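Local coordinates for peptide ABC transporter, peptide-binding protein (Thermus thermophilus, PDB 2D5W), which binds oligopeptides, including a pentapeptide, and probably delivers them to a membrane ABC transporter for uptake, at residues V104-E109 with A157-M162; K92-R97 with A206-G211; K318-N323 with F405-V410; F311-V316 with S456-T461; Y481-T486 with L514-V519. All blocks are in the same frame, centred on the assembly; numbering follows the deposited sequence.

Interaction 1: V104-E109 with A157-M162; sequences VAFYFE and APKHIM
Phe106 of helix 101-112 packs against the beginning of helix 159-173 in a buried, largely apolar contact between a helix side and a helix start, within the family 5 solute-binding fold. Its ring carries most of the contact on the 104-109 side. CG stands anti to the backbone N (chi1 172°), which carries the ring out from the helix and into the bend where Ala157 and Pro158, the N-cap residue, lead into the second helix. Lys159 covers one face: its CA makes a CH-pi contact 4.2 Å from the centroid of the Phe106 ring, and Lys159 CB lies 3.8 Å from Phe106 CB. Ala157 works at the rim, with its O near the ring plane 3.7 Å from Phe106 CD2 and its methyl against the same carbon. Tyr107 adds little, touching the backbone of Ala157 through CB before its ring leads away. The extended Lys159 chain runs off to a salt bridge with Glu102, and Lys159 N is hydrogen-bonded to Asp103 OD2, so polar ties flank the apolar patch. Trp166 meets the Phe106 ring edge-to-face, and Phe192 of helix 182-194 touches both Phe106 and Met162. Pro158 O accepts from both Ile161 N and Met162 N in the first turn. Met162 crosses the phenylalanine side chain at about a right angle, with its CB 3.6 Å from Phe106 CZ.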
# COMPACT_ATOMS: atom_id res chain seq x y z
N VAL A 104 -19.06 -7.24 11.97
CA VAL A 104 -18.65 -5.84 12.00
C VAL A 104 -18.20 -5.48 13.42
O VAL A 104 -17.16 -4.85 13.61
CB VAL A 104 -19.82 -4.91 11.58
CG1 VAL A 104 -19.40 -3.45 11.70
CG2 VAL A 104 -20.25 -5.22 10.15
N ALA A 105 -18.99 -5.87 14.41
CA ALA A 105 -18.64 -5.58 15.80
C ALA A 105 -17.29 -6.20 16.14
O ALA A 105 -16.48 -5.60 16.84
CB ALA A 105 -19.72 -6.11 16.73
N PHE A 106 -17.07 -7.42 15.65
CA PHE A 106 -15.83 -8.13 15.89
C PHE A 106 -14.64 -7.36 15.31
O PHE A 106 -13.64 -7.15 15.98
CB PHE A 106 -15.92 -9.54 15.29
CG PHE A 106 -14.63 -10.29 15.30
CD1 PHE A 106 -13.98 -10.56 16.51
CD2 PHE A 106 -14.05 -10.71 14.12
CE1 PHE A 106 -12.76 -11.24 16.52
CE2 PHE A 106 -12.83 -11.40 14.12
CZ PHE A 106 -12.19 -11.66 15.32
N TYR A 107 -14.77 -6.94 14.05
CA TYR A 107 -13.72 -6.17 13.38
C TYR A 107 -13.35 -4.95 14.23
O TYR A 107 -12.17 -4.67 14.46
CB TYR A 107 -14.23 -5.72 12.01
CG TYR A 107 -13.29 -4.85 11.22
CD1 TYR A 107 -12.34 -5.40 10.36
CD2 TYR A 107 -13.36 -3.46 11.32
CE1 TYR A 107 -11.48 -4.59 9.62
CE2 TYR A 107 -12.51 -2.64 10.58
CZ TYR A 107 -11.58 -3.21 9.74
OH TYR A 107 -10.74 -2.40 9.00
N PHE A 108 -14.36 -4.22 14.69
CA PHE A 108 -14.11 -3.03 15.50
C PHE A 108 -13.46 -3.33 16.85
O PHE A 108 -12.61 -2.56 17.31
CB PHE A 108 -15.40 -2.23 15.69
CG PHE A 108 -15.62 -1.20 14.62
CD1 PHE A 108 -16.15 -1.56 13.39
CD2 PHE A 108 -15.23 0.12 14.83
CE1 PHE A 108 -16.28 -0.63 12.36
CE2 PHE A 108 -15.36 1.07 13.81
CZ PHE A 108 -15.88 0.69 12.58
N GLU A 109 -13.85 -4.43 17.48
CA GLU A 109 -13.27 -4.76 18.77
C GLU A 109 -11.76 -5.02 18.64
O GLU A 109 -10.97 -4.58 19.48
CB GLU A 109 -13.96 -5.98 19.36
CG GLU A 109 -13.53 -6.31 20.78
CD GLU A 109 -14.40 -7.38 21.40
OE1 GLU A 109 -15.57 -7.08 21.72
OE2 GLU A 109 -13.92 -8.52 21.56
N ALA A 157 -14.97 -8.95 9.77
CA ALA A 157 -14.10 -10.13 9.75
C ALA A 157 -14.97 -11.28 10.27
O ALA A 157 -15.95 -11.04 10.97
CB ALA A 157 -12.89 -9.90 10.65
N PRO A 158 -14.61 -12.53 9.94
CA PRO A 158 -15.42 -13.67 10.39
C PRO A 158 -15.36 -14.02 11.87
O PRO A 158 -14.49 -14.78 12.31
CB PRO A 158 -14.94 -14.81 9.50
CG PRO A 158 -13.48 -14.48 9.32
CD PRO A 158 -13.47 -12.98 9.11
N LYS A 159 -16.31 -13.49 12.63
CA LYS A 159 -16.37 -13.72 14.06
C LYS A 159 -16.52 -15.18 14.45
O LYS A 159 -15.87 -15.63 15.39
CB LYS A 159 -17.51 -12.91 14.67
CG LYS A 159 -17.64 -13.08 16.18
CD LYS A 159 -18.89 -12.39 16.70
CE LYS A 159 -19.11 -12.67 18.18
NZ LYS A 159 -20.34 -12.01 18.68
N HIS A 160 -17.36 -15.93 13.74
CA HIS A 160 -17.56 -17.33 14.10
C HIS A 160 -16.29 -18.16 13.94
O HIS A 160 -16.16 -19.22 14.54
CB HIS A 160 -18.72 -17.96 13.30
CG HIS A 160 -18.44 -18.15 11.84
ND1 HIS A 160 -18.40 -17.10 10.94
CD2 HIS A 160 -18.24 -19.27 11.11
CE1 HIS A 160 -18.19 -17.57 9.72
NE2 HIS A 160 -18.09 -18.89 9.80
N ILE A 161 -15.35 -17.66 13.14
CA ILE A 161 -14.09 -18.35 12.92
C ILE A 161 -12.97 -17.87 13.84
O ILE A 161 -12.28 -18.68 14.47
CB ILE A 161 -13.60 -18.16 11.45
CG1 ILE A 161 -14.59 -18.80 10.48
CG2 ILE A 161 -12.19 -18.73 11.28
CD1 ILE A 161 -14.77 -20.31 10.65
N MET A 162 -12.81 -16.56 13.94
CA MET A 162 -11.73 -15.98 14.74
C MET A 162 -12.09 -15.52 16.15
O MET A 162 -11.20 -15.31 16.97
CB MET A 162 -11.14 -14.79 13.97
CG MET A 162 -10.71 -15.11 12.55
SD MET A 162 -10.16 -13.65 11.63
CE MET A 162 -8.46 -13.52 12.20

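Interaction 2: K92-R97 with A206-G211; sequences KWSDGR and AMVYSG
The Trp93 indole, at the start of a type I beta turn from Trp93 to Gly96, has the Tyr209 carbonyl carbon at its edge, near the ring plane, while Val208 CG2 and Ser210 CB approach obliquely along its benzene side. Val208 CG2 lies 3.7 Å from Trp93 CE3; Ser210 CB is equally far from Trp93 CZ3. His160 and Tyr156 meet the indole with their rings inclined to it, and its NE1 hydrogen-bonds to Asp103 OD1. Tyr209 is itself approached at the ring edge, by Ser94 OG. The contact joins two loops: the turn rests on the extended loop that leads into strand 213-219. Ser94 OG, turned between its own backbone N and carbonyl carbon (chi1 57°), accepts from Tyr209 N at 2.8 Å in a nearly straight bond. The return bond, Ser94 N to Tyr209 O, is short at 2.7 Å but weak, because its angle is only 124°. Asp95 OD1 closes an Asx turn with Arg97 N, which comes from above the carboxylate plane; OD2 hydrogen-bonds to His160 NE2 and lies 3.5 Å from Val208 CG1. One water links the backbones, donating to Lys92 O at 2.8 Å and to Ser210 O at 3.0 Å.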
# COMPACT_ATOMS: atom_id res chain seq x y z
N LYS A 92 -22.89 -13.92 2.25
CA LYS A 92 -22.49 -15.11 2.99
C LYS A 92 -21.02 -15.49 2.90
O LYS A 92 -20.36 -15.24 1.89
CB LYS A 92 -23.31 -16.32 2.53
CG LYS A 92 -24.81 -16.20 2.73
CD LYS A 92 -25.52 -17.49 2.35
CE LYS A 92 -27.03 -17.31 2.42
NZ LYS A 92 -27.47 -16.77 3.73
N TRP A 93 -20.52 -16.10 3.96
CA TRP A 93 -19.15 -16.58 4.00
C TRP A 93 -19.11 -17.85 3.15
O TRP A 93 -20.15 -18.48 2.89
CB TRP A 93 -18.72 -16.90 5.43
CG TRP A 93 -18.65 -15.69 6.33
CD1 TRP A 93 -19.55 -15.34 7.31
CD2 TRP A 93 -17.64 -14.68 6.34
NE1 TRP A 93 -19.15 -14.18 7.92
CE2 TRP A 93 -17.98 -13.75 7.35
CE3 TRP A 93 -16.47 -14.47 5.59
CZ2 TRP A 93 -17.19 -12.63 7.62
CZ3 TRP A 93 -15.69 -13.35 5.87
CH2 TRP A 93 -16.06 -12.44 6.87
N SER A 94 -17.91 -18.25 2.73
CA SER A 94 -17.75 -19.43 1.89
C SER A 94 -18.16 -20.74 2.54
O SER A 94 -18.33 -21.75 1.85
CB SER A 94 -16.30 -19.53 1.39
OG SER A 94 -15.39 -19.55 2.47
N ASP A 95 -18.33 -20.75 3.86
CA ASP A 95 -18.76 -21.96 4.55
C ASP A 95 -20.28 -21.99 4.70
O ASP A 95 -20.84 -22.89 5.33
CB ASP A 95 -18.10 -22.08 5.93
CG ASP A 95 -18.44 -20.93 6.87
OD1 ASP A 95 -19.17 -20.01 6.46
OD2 ASP A 95 -17.95 -20.96 8.02
N GLY A 96 -20.95 -21.00 4.11
CA GLY A 96 -22.40 -20.95 4.18
C GLY A 96 -23.00 -20.09 5.28
O GLY A 96 -24.20 -19.82 5.26
N ARG A 97 -22.18 -19.67 6.24
CA ARG A 97 -22.67 -18.84 7.34
C ARG A 97 -22.96 -17.42 6.85
O ARG A 97 -22.29 -16.91 5.95
CB ARG A 97 -21.64 -18.81 8.48
CG ARG A 97 -21.31 -20.19 9.04
CD ARG A 97 -22.53 -20.84 9.67
NE ARG A 97 -22.89 -20.23 10.95
CZ ARG A 97 -22.17 -20.33 12.06
NH1 ARG A 97 -22.57 -19.74 13.17
NH2 ARG A 97 -21.04 -21.03 12.05
N ALA A 206 -8.14 -22.76 7.89
CA ALA A 206 -8.23 -21.82 9.00
C ALA A 206 -9.17 -20.64 8.78
O ALA A 206 -9.71 -20.10 9.74
CB ALA A 206 -6.84 -21.30 9.35
N MET A 207 -9.36 -20.23 7.53
CA MET A 207 -10.22 -19.09 7.24
C MET A 207 -11.38 -19.40 6.31
O MET A 207 -11.44 -20.47 5.69
CB MET A 207 -9.39 -17.96 6.62
CG MET A 207 -8.55 -17.16 7.60
SD MET A 207 -9.57 -16.21 8.77
CE MET A 207 -10.08 -14.82 7.72
N VAL A 208 -12.33 -18.46 6.26
CA VAL A 208 -13.46 -18.54 5.35
C VAL A 208 -13.41 -17.25 4.55
O VAL A 208 -12.75 -16.28 4.97
CB VAL A 208 -14.82 -18.71 6.07
CG1 VAL A 208 -14.86 -20.08 6.75
CG2 VAL A 208 -15.05 -17.59 7.05
N TYR A 209 -14.10 -17.23 3.42
CA TYR A 209 -14.03 -16.12 2.48
C TYR A 209 -15.36 -15.50 2.09
O TYR A 209 -16.36 -16.19 1.96
CB TYR A 209 -13.28 -16.65 1.26
CG TYR A 209 -11.97 -17.30 1.67
CD1 TYR A 209 -10.84 -16.53 1.89
CD2 TYR A 209 -11.90 -18.67 1.97
CE1 TYR A 209 -9.67 -17.08 2.40
CE2 TYR A 209 -10.73 -19.23 2.49
CZ TYR A 209 -9.62 -18.42 2.70
OH TYR A 209 -8.45 -18.93 3.23
N SER A 210 -15.36 -14.19 1.87
CA SER A 210 -16.58 -13.46 1.53
C SER A 210 -16.62 -12.95 0.09
O SER A 210 -17.63 -12.39 -0.34
CB SER A 210 -16.73 -12.26 2.45
OG SER A 210 -15.62 -11.39 2.28
N GLY A 211 -15.52 -13.11 -0.64
CA GLY A 211 -15.45 -12.63 -2.00
C GLY A 211 -15.96 -13.60 -3.05
O GLY A 211 -16.47 -14.67 -2.72
O HOH W 1 -20.48 -13.05 0.17

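Interaction 3: K318-N323 with F405-V410; sequences KDLGLN and FEIEYV
Leu320 carries the contact between the end of helix 315-320 and strand 401-410, splitting its two methyls between Phe405 and Ile407. From CB the chain continues with CG anti to the carbonyl carbon (chi1 -64°), and the branch at CG spreads over the strand. CD2 lies over one face of the Phe405 ring, offset toward the rim, in a CH-pi contact 4.2 Å from the centroid; the same Leu320 methyl is 3.8 Å from Phe405 CA. CD1 takes the next step along the strand, 4.0 Å from Ile407 CG1 and equally far from Glu406 O. Leu322 extends the row, its CD2 reaching Ile407 CD1 at 3.9 Å. Between the two leucines the helix ends in a Schellman motif, with Gly321 at positive phi as its C-prime residue. Strand 401-410 pairs with strands 394-398, 435-438 and 463-469 in a mixed sheet, and Ile434 and Met463 also touch Ile407. With methyls meeting a ring and other aliphatic carbons, the hold between helix end and sheet rests on dispersion and burial of apolar surface, and hence on shape rather than on directed polar links.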
# COMPACT_ATOMS: atom_id res chain seq x y z
N LYS A 318 23.02 8.79 13.53
CA LYS A 318 23.70 10.00 13.98
C LYS A 318 25.09 10.10 13.37
O LYS A 318 25.54 11.18 13.00
CB LYS A 318 23.79 10.04 15.51
CG LYS A 318 22.44 10.16 16.20
CD LYS A 318 22.58 10.43 17.69
CE LYS A 318 23.18 11.81 17.96
NZ LYS A 318 23.28 12.10 19.42
N ASP A 319 25.78 8.96 13.26
CA ASP A 319 27.11 8.93 12.67
C ASP A 319 27.08 9.47 11.24
O ASP A 319 27.91 10.30 10.86
CB ASP A 319 27.65 7.49 12.65
CG ASP A 319 28.06 7.00 14.03
OD1 ASP A 319 28.35 5.79 14.16
OD2 ASP A 319 28.10 7.81 14.98
N LEU A 320 26.12 9.00 10.46
CA LEU A 320 25.97 9.42 9.07
C LEU A 320 25.28 10.78 8.95
O LEU A 320 25.29 11.39 7.88
CB LEU A 320 25.17 8.38 8.29
CG LEU A 320 25.80 7.00 8.13
CD1 LEU A 320 24.83 6.07 7.43
CD2 LEU A 320 27.09 7.13 7.34
N GLY A 321 24.69 11.24 10.04
CA GLY A 321 24.00 12.52 10.03
C GLY A 321 22.71 12.51 9.23
O GLY A 321 22.28 13.54 8.71
N LEU A 322 22.06 11.35 9.15
CA LEU A 322 20.83 11.24 8.38
C LEU A 322 19.68 12.07 8.96
O LEU A 322 18.71 12.35 8.27
CB LEU A 322 20.40 9.77 8.27
CG LEU A 322 21.44 8.87 7.60
CD1 LEU A 322 20.88 7.46 7.46
CD2 LEU A 322 21.79 9.42 6.23
N ASN A 323 19.82 12.46 10.23
CA ASN A 323 18.81 13.26 10.90
C ASN A 323 18.91 14.75 10.55
O ASN A 323 18.04 15.54 10.92
CB ASN A 323 18.93 13.06 12.42
CG ASN A 323 20.34 13.33 12.93
OD1 ASN A 323 21.32 12.83 12.38
ND2 ASN A 323 20.44 14.10 14.01
N PHE A 405 31.31 7.15 5.59
CA PHE A 405 30.02 7.29 4.95
C PHE A 405 29.69 6.13 4.02
O PHE A 405 29.74 6.26 2.79
CB PHE A 405 29.92 8.63 4.21
CG PHE A 405 28.52 9.18 4.13
CD1 PHE A 405 28.26 10.50 4.48
CD2 PHE A 405 27.46 8.38 3.72
CE1 PHE A 405 26.97 11.02 4.43
CE2 PHE A 405 26.16 8.89 3.66
CZ PHE A 405 25.91 10.21 4.02
N GLU A 406 29.40 4.99 4.63
CA GLU A 406 28.97 3.80 3.91
C GLU A 406 27.54 3.66 4.41
O GLU A 406 27.32 3.45 5.61
CB GLU A 406 29.79 2.58 4.31
CG GLU A 406 29.32 1.30 3.64
CD GLU A 406 30.09 0.07 4.09
OE1 GLU A 406 31.32 0.04 3.90
OE2 GLU A 406 29.45 -0.85 4.64
N ILE A 407 26.59 3.79 3.51
CA ILE A 407 25.18 3.74 3.88
C ILE A 407 24.47 2.51 3.32
O ILE A 407 24.69 2.12 2.18
CB ILE A 407 24.48 5.04 3.40
CG1 ILE A 407 23.06 5.12 3.94
CG2 ILE A 407 24.51 5.12 1.88
CD1 ILE A 407 22.41 6.47 3.72
N GLU A 408 23.63 1.89 4.15
CA GLU A 408 22.88 0.72 3.72
C GLU A 408 21.84 1.17 2.70
O GLU A 408 21.25 2.23 2.84
CB GLU A 408 22.18 0.08 4.93
CG GLU A 408 21.45 -1.21 4.58
CD GLU A 408 20.68 -1.81 5.75
OE1 GLU A 408 20.98 -2.96 6.13
OE2 GLU A 408 19.78 -1.13 6.28
N TYR A 409 21.63 0.35 1.67
CA TYR A 409 20.65 0.66 0.62
C TYR A 409 19.86 -0.62 0.38
O TYR A 409 20.35 -1.57 -0.24
CB TYR A 409 21.39 1.12 -0.64
CG TYR A 409 20.57 1.78 -1.73
CD1 TYR A 409 21.20 2.50 -2.74
CD2 TYR A 409 19.17 1.66 -1.79
CE1 TYR A 409 20.49 3.07 -3.79
CE2 TYR A 409 18.45 2.24 -2.84
CZ TYR A 409 19.12 2.94 -3.84
OH TYR A 409 18.45 3.51 -4.90
N VAL A 410 18.64 -0.62 0.90
CA VAL A 410 17.74 -1.76 0.80
C VAL A 410 16.65 -1.58 -0.23
O VAL A 410 16.09 -0.50 -0.38
CB VAL A 410 17.01 -1.99 2.16
CG1 VAL A 410 16.03 -3.15 2.04
CG2 VAL A 410 18.02 -2.23 3.26

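Interaction 4: F311-V316 with S456-T461; sequences FENCQV and SECKWT
Cys314 and Cys458 are joined by a disulfide, SG to SG 2.0 Å, whose chi3 of -96° is close to the preferred right angle and gives it left-handed sense. Both sulfurs stand anti to their own carbonyl carbons, but Cys458 is twisted well short of the staggered position (chi1 -36°), on a residue whose backbone has positive phi. Asn313, just before Cys314, folds its amide between the backbone N and carbonyl carbon (chi1 55°), which turns ND2 toward the other loop. There it donates to Ser456 O at 2.7 Å; the acceptor lies in the amide plane, while the donor is somewhat tilted from the carbonyl plane. The type I beta turn from Phe311 to Cys314 delivers these groups side by side, and Cys314 is the N-cap residue of helix 315-320. The disulfide thus ties this helix start to the loop that precedes strand 463-469. On the other flank, the Phe311 ring lies flat against Ser456: CA sits over the ring centre, and CB makes a CH-pi contact 3.7 Å from the centroid of the Phe311 ring. Val491 also touches the Phe311 side chain. In the first turn of the helix, Val316 has CG1 anti to its backbone N, a methyl that meets Thr461 CB at 4.1 Å, the two side chains crossing at about a right angle. Thr461 N is hydrogen-bonded to Glu408 OE2, on strand 401-410.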
# COMPACT_ATOMS: atom_id res chain seq x y z
N PHE A 311 16.01 8.01 13.00
CA PHE A 311 15.91 7.76 14.44
C PHE A 311 17.26 7.95 15.11
O PHE A 311 18.19 7.17 14.90
CB PHE A 311 15.40 6.35 14.72
CG PHE A 311 13.95 6.16 14.38
CD1 PHE A 311 13.56 5.64 13.15
CD2 PHE A 311 12.97 6.50 15.30
CE1 PHE A 311 12.22 5.48 12.84
CE2 PHE A 311 11.62 6.35 15.00
CZ PHE A 311 11.24 5.83 13.77
N GLU A 312 17.35 8.98 15.94
CA GLU A 312 18.58 9.32 16.64
C GLU A 312 19.07 8.30 17.66
O GLU A 312 20.22 8.36 18.09
CB GLU A 312 18.42 10.70 17.30
CG GLU A 312 18.37 11.84 16.28
CD GLU A 312 17.79 13.12 16.85
OE1 GLU A 312 18.23 13.56 17.92
OE2 GLU A 312 16.88 13.69 16.20
N ASN A 313 18.21 7.36 18.05
CA ASN A 313 18.63 6.34 19.00
C ASN A 313 19.51 5.28 18.33
O ASN A 313 20.10 4.44 19.01
CB ASN A 313 17.42 5.68 19.67
CG ASN A 313 16.44 5.11 18.68
OD1 ASN A 313 15.77 5.85 17.96
ND2 ASN A 313 16.35 3.79 18.63
N CYS A 314 19.56 5.30 17.00
CA CYS A 314 20.41 4.37 16.25
C CYS A 314 21.66 5.18 15.96
O CYS A 314 21.64 6.11 15.16
CB CYS A 314 19.75 3.94 14.93
SG CYS A 314 18.19 3.04 15.16
N GLN A 315 22.76 4.85 16.63
CA GLN A 315 23.98 5.61 16.46
C GLN A 315 24.45 5.72 15.01
O GLN A 315 25.06 6.73 14.64
CB GLN A 315 25.10 5.05 17.34
CG GLN A 315 26.30 5.98 17.49
CD GLN A 315 25.91 7.39 17.91
OE1 GLN A 315 25.16 7.59 18.86
NE2 GLN A 315 26.43 8.38 17.19
N VAL A 316 24.18 4.71 14.20
CA VAL A 316 24.57 4.74 12.79
C VAL A 316 23.92 5.94 12.10
O VAL A 316 24.53 6.60 11.25
CB VAL A 316 24.14 3.45 12.06
CG1 VAL A 316 24.49 3.54 10.58
CG2 VAL A 316 24.83 2.25 12.70
N SER A 456 13.04 2.10 14.11
CA SER A 456 13.32 2.65 15.43
C SER A 456 14.15 1.67 16.26
O SER A 456 14.75 2.05 17.27
CB SER A 456 12.02 2.98 16.17
OG SER A 456 11.28 1.81 16.48
N GLU A 457 14.17 0.41 15.82
CA GLU A 457 14.95 -0.63 16.48
C GLU A 457 16.20 -0.90 15.65
O GLU A 457 16.92 -1.88 15.86
CB GLU A 457 14.13 -1.92 16.61
CG GLU A 457 12.94 -1.81 17.56
CD GLU A 457 13.36 -1.63 19.00
OE1 GLU A 457 14.15 -2.46 19.50
OE2 GLU A 457 12.91 -0.66 19.64
N CYS A 458 16.43 -0.01 14.68
CA CYS A 458 17.58 -0.06 13.78
C CYS A 458 17.65 -1.31 12.89
O CYS A 458 18.74 -1.77 12.54
CB CYS A 458 18.88 0.11 14.58
SG CYS A 458 18.76 1.27 15.99
N LYS A 459 16.49 -1.84 12.50
CA LYS A 459 16.44 -3.02 11.63
C LYS A 459 17.03 -2.68 10.26
O LYS A 459 17.72 -3.51 9.66
CB LYS A 459 15.01 -3.54 11.50
CG LYS A 459 14.55 -4.38 12.69
CD LYS A 459 15.34 -5.68 12.79
CE LYS A 459 15.14 -6.56 11.56
NZ LYS A 459 15.85 -7.87 11.67
N TRP A 460 16.71 -1.50 9.75
CA TRP A 460 17.31 -1.01 8.51
C TRP A 460 17.86 0.34 8.98
O TRP A 460 17.20 1.05 9.73
CB TRP A 460 16.32 -0.90 7.34
CG TRP A 460 15.02 -0.21 7.57
CD1 TRP A 460 13.88 -0.75 8.10
CD2 TRP A 460 14.70 1.13 7.21
NE1 TRP A 460 12.87 0.17 8.08
CE2 TRP A 460 13.34 1.34 7.54
CE3 TRP A 460 15.43 2.19 6.64
CZ2 TRP A 460 12.70 2.56 7.31
CZ3 TRP A 460 14.79 3.40 6.41
CH2 TRP A 460 13.44 3.57 6.75
N THR A 461 19.07 0.67 8.54
CA THR A 461 19.77 1.85 9.04
C THR A 461 20.15 2.96 8.08
O THR A 461 20.90 3.87 8.46
CB THR A 461 21.07 1.41 9.72
OG1 THR A 461 21.89 0.74 8.76
CG2 THR A 461 20.77 0.46 10.88

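Interaction 5: Y481-T486 with L514-V519; sequences YKNLNT and LTSQAV
Ser516 is gripped through both its hydroxyl and its carbonyl by the loop 481-486. Its OG accepts from Leu484 N at 2.9 Å, with an N-H...O angle of 161°, and Leu484 CB lies 3.7 Å from the same Ser516 OG. One residue on, Asn485 ND2 donates to Ser516 O at 2.8 Å in an almost straight bond (171°); the acceptor is in the amide plane, although the nitrogen stands tilted from the plane of the carbonyl. Val519 CG2 packs 3.8 Å from Asn485 ND2. The second shell holds these groups in position. Ser516 OG, beside its own backbone N, also hydrogen-bonds to Asp512 O one turn back, so the hydroxyl links helix and loop. Asn483 OD1 closes an Asx turn by accepting from Asn485 N at 2.8 Å, shaping the bend that presents the neighbouring amide. Tyr145 OH is a further partner of Asn485 ND2, and the Asp512 carboxylate takes the backbone N atoms of Tyr481 and Lys482. Helix 509-518 thus receives the loop beside Ser516, while Leu514, Gln517 and Ala518 touch helix 524-541, and Asn483 and Thr486 touch helix 121-126.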
# COMPACT_ATOMS: atom_id res chain seq x y z
N TYR A 481 4.00 13.24 12.55
CA TYR A 481 4.54 12.67 13.77
C TYR A 481 3.30 12.35 14.59
O TYR A 481 3.16 11.26 15.15
CB TYR A 481 5.41 13.68 14.52
CG TYR A 481 5.64 13.28 15.96
CD1 TYR A 481 6.43 12.18 16.29
CD2 TYR A 481 5.04 13.99 17.00
CE1 TYR A 481 6.60 11.79 17.62
CE2 TYR A 481 5.20 13.61 18.33
CZ TYR A 481 5.98 12.51 18.63
OH TYR A 481 6.14 12.13 19.94
N LYS A 482 2.37 13.30 14.62
CA LYS A 482 1.13 13.14 15.36
C LYS A 482 -0.02 13.85 14.67
O LYS A 482 0.15 14.94 14.12
CB LYS A 482 1.29 13.70 16.78
CG LYS A 482 0.02 13.63 17.63
CD LYS A 482 0.20 14.39 18.94
CE LYS A 482 1.36 13.84 19.76
NZ LYS A 482 1.55 14.60 21.02
N ASN A 483 -1.20 13.23 14.66
CA ASN A 483 -2.37 13.87 14.09
C ASN A 483 -2.92 14.66 15.27
O ASN A 483 -3.23 14.09 16.32
CB ASN A 483 -3.39 12.85 13.60
CG ASN A 483 -4.62 13.51 13.02
OD1 ASN A 483 -5.36 14.20 13.73
ND2 ASN A 483 -4.85 13.32 11.73
N LEU A 484 -3.03 15.97 15.11
CA LEU A 484 -3.49 16.84 16.18
C LEU A 484 -4.96 16.74 16.55
O LEU A 484 -5.38 17.21 17.61
CB LEU A 484 -3.13 18.30 15.86
CG LEU A 484 -1.65 18.55 15.58
CD1 LEU A 484 -1.42 20.04 15.39
CD2 LEU A 484 -0.80 18.02 16.72
N ASN A 485 -5.76 16.14 15.68
CA ASN A 485 -7.19 16.01 15.96
C ASN A 485 -7.48 14.87 16.92
O ASN A 485 -8.44 14.92 17.68
CB ASN A 485 -7.96 15.78 14.67
CG ASN A 485 -7.65 16.82 13.62
OD1 ASN A 485 -7.54 18.01 13.92
ND2 ASN A 485 -7.50 16.38 12.38
N THR A 486 -6.64 13.84 16.87
CA THR A 486 -6.83 12.66 17.71
C THR A 486 -5.68 12.42 18.68
O THR A 486 -5.81 11.63 19.61
CB THR A 486 -6.98 11.40 16.85
OG1 THR A 486 -5.86 11.30 15.96
CG2 THR A 486 -8.27 11.46 16.04
N LEU A 514 -0.70 21.65 9.67
CA LEU A 514 -1.30 21.88 8.36
C LEU A 514 -2.11 20.69 7.87
O LEU A 514 -3.25 20.85 7.43
CB LEU A 514 -0.21 22.23 7.34
CG LEU A 514 0.46 23.59 7.52
CD1 LEU A 514 1.75 23.63 6.72
CD2 LEU A 514 -0.49 24.71 7.10
N THR A 515 -1.52 19.49 7.94
CA THR A 515 -2.21 18.29 7.47
C THR A 515 -3.38 17.90 8.37
O THR A 515 -4.40 17.41 7.87
CB THR A 515 -1.22 17.10 7.33
OG1 THR A 515 -0.51 16.91 8.56
CG2 THR A 515 -0.23 17.35 6.20
N SER A 516 -3.25 18.10 9.67
CA SER A 516 -4.34 17.78 10.59
C SER A 516 -5.53 18.68 10.32
O SER A 516 -6.68 18.25 10.45
CB SER A 516 -3.89 17.93 12.04
OG SER A 516 -2.90 16.97 12.37
N GLN A 517 -5.28 19.93 9.94
CA GLN A 517 -6.37 20.84 9.65
C GLN A 517 -6.94 20.54 8.27
O GLN A 517 -8.16 20.56 8.06
CB GLN A 517 -5.89 22.29 9.68
CG GLN A 517 -7.04 23.28 9.53
CD GLN A 517 -6.57 24.72 9.44
OE1 GLN A 517 -5.66 25.15 10.15
NE2 GLN A 517 -7.20 25.49 8.56
N ALA A 518 -6.06 20.27 7.31
CA ALA A 518 -6.47 19.99 5.95
C ALA A 518 -7.48 18.86 5.80
O ALA A 518 -8.40 18.97 5.00
CB ALA A 518 -5.25 19.71 5.08
N VAL A 519 -7.31 17.79 6.56
CA VAL A 519 -8.23 16.66 6.44
C VAL A 519 -9.62 17.00 6.96
O VAL A 519 -10.58 16.30 6.66
CB VAL A 519 -7.70 15.40 7.17
CG1 VAL A 519 -6.42 14.92 6.50
CG2 VAL A 519 -7.47 15.67 8.64

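Interactions 1 and 3 are the buried, apolar contacts, with a phenylalanine ring at the centre of 1 and a leucine splitting its methyls between a ring and an isoleucine in 3; interactions 2, 4 and 5 are only partly buried and rely on directed bonds: a serine and a water in 2, a disulfide and an amide in 4, a serine and an amide in 5. Interactions 1 and 2 touch, through polar contact as well as packing. Interactions 3 and 4 share helix 315-320, its end packing on the sheet and its start held covalently. The centres of 2 and 3 are about 48 Å apart, on opposite sides of the chain's centre, and interaction 5 touches none of the others.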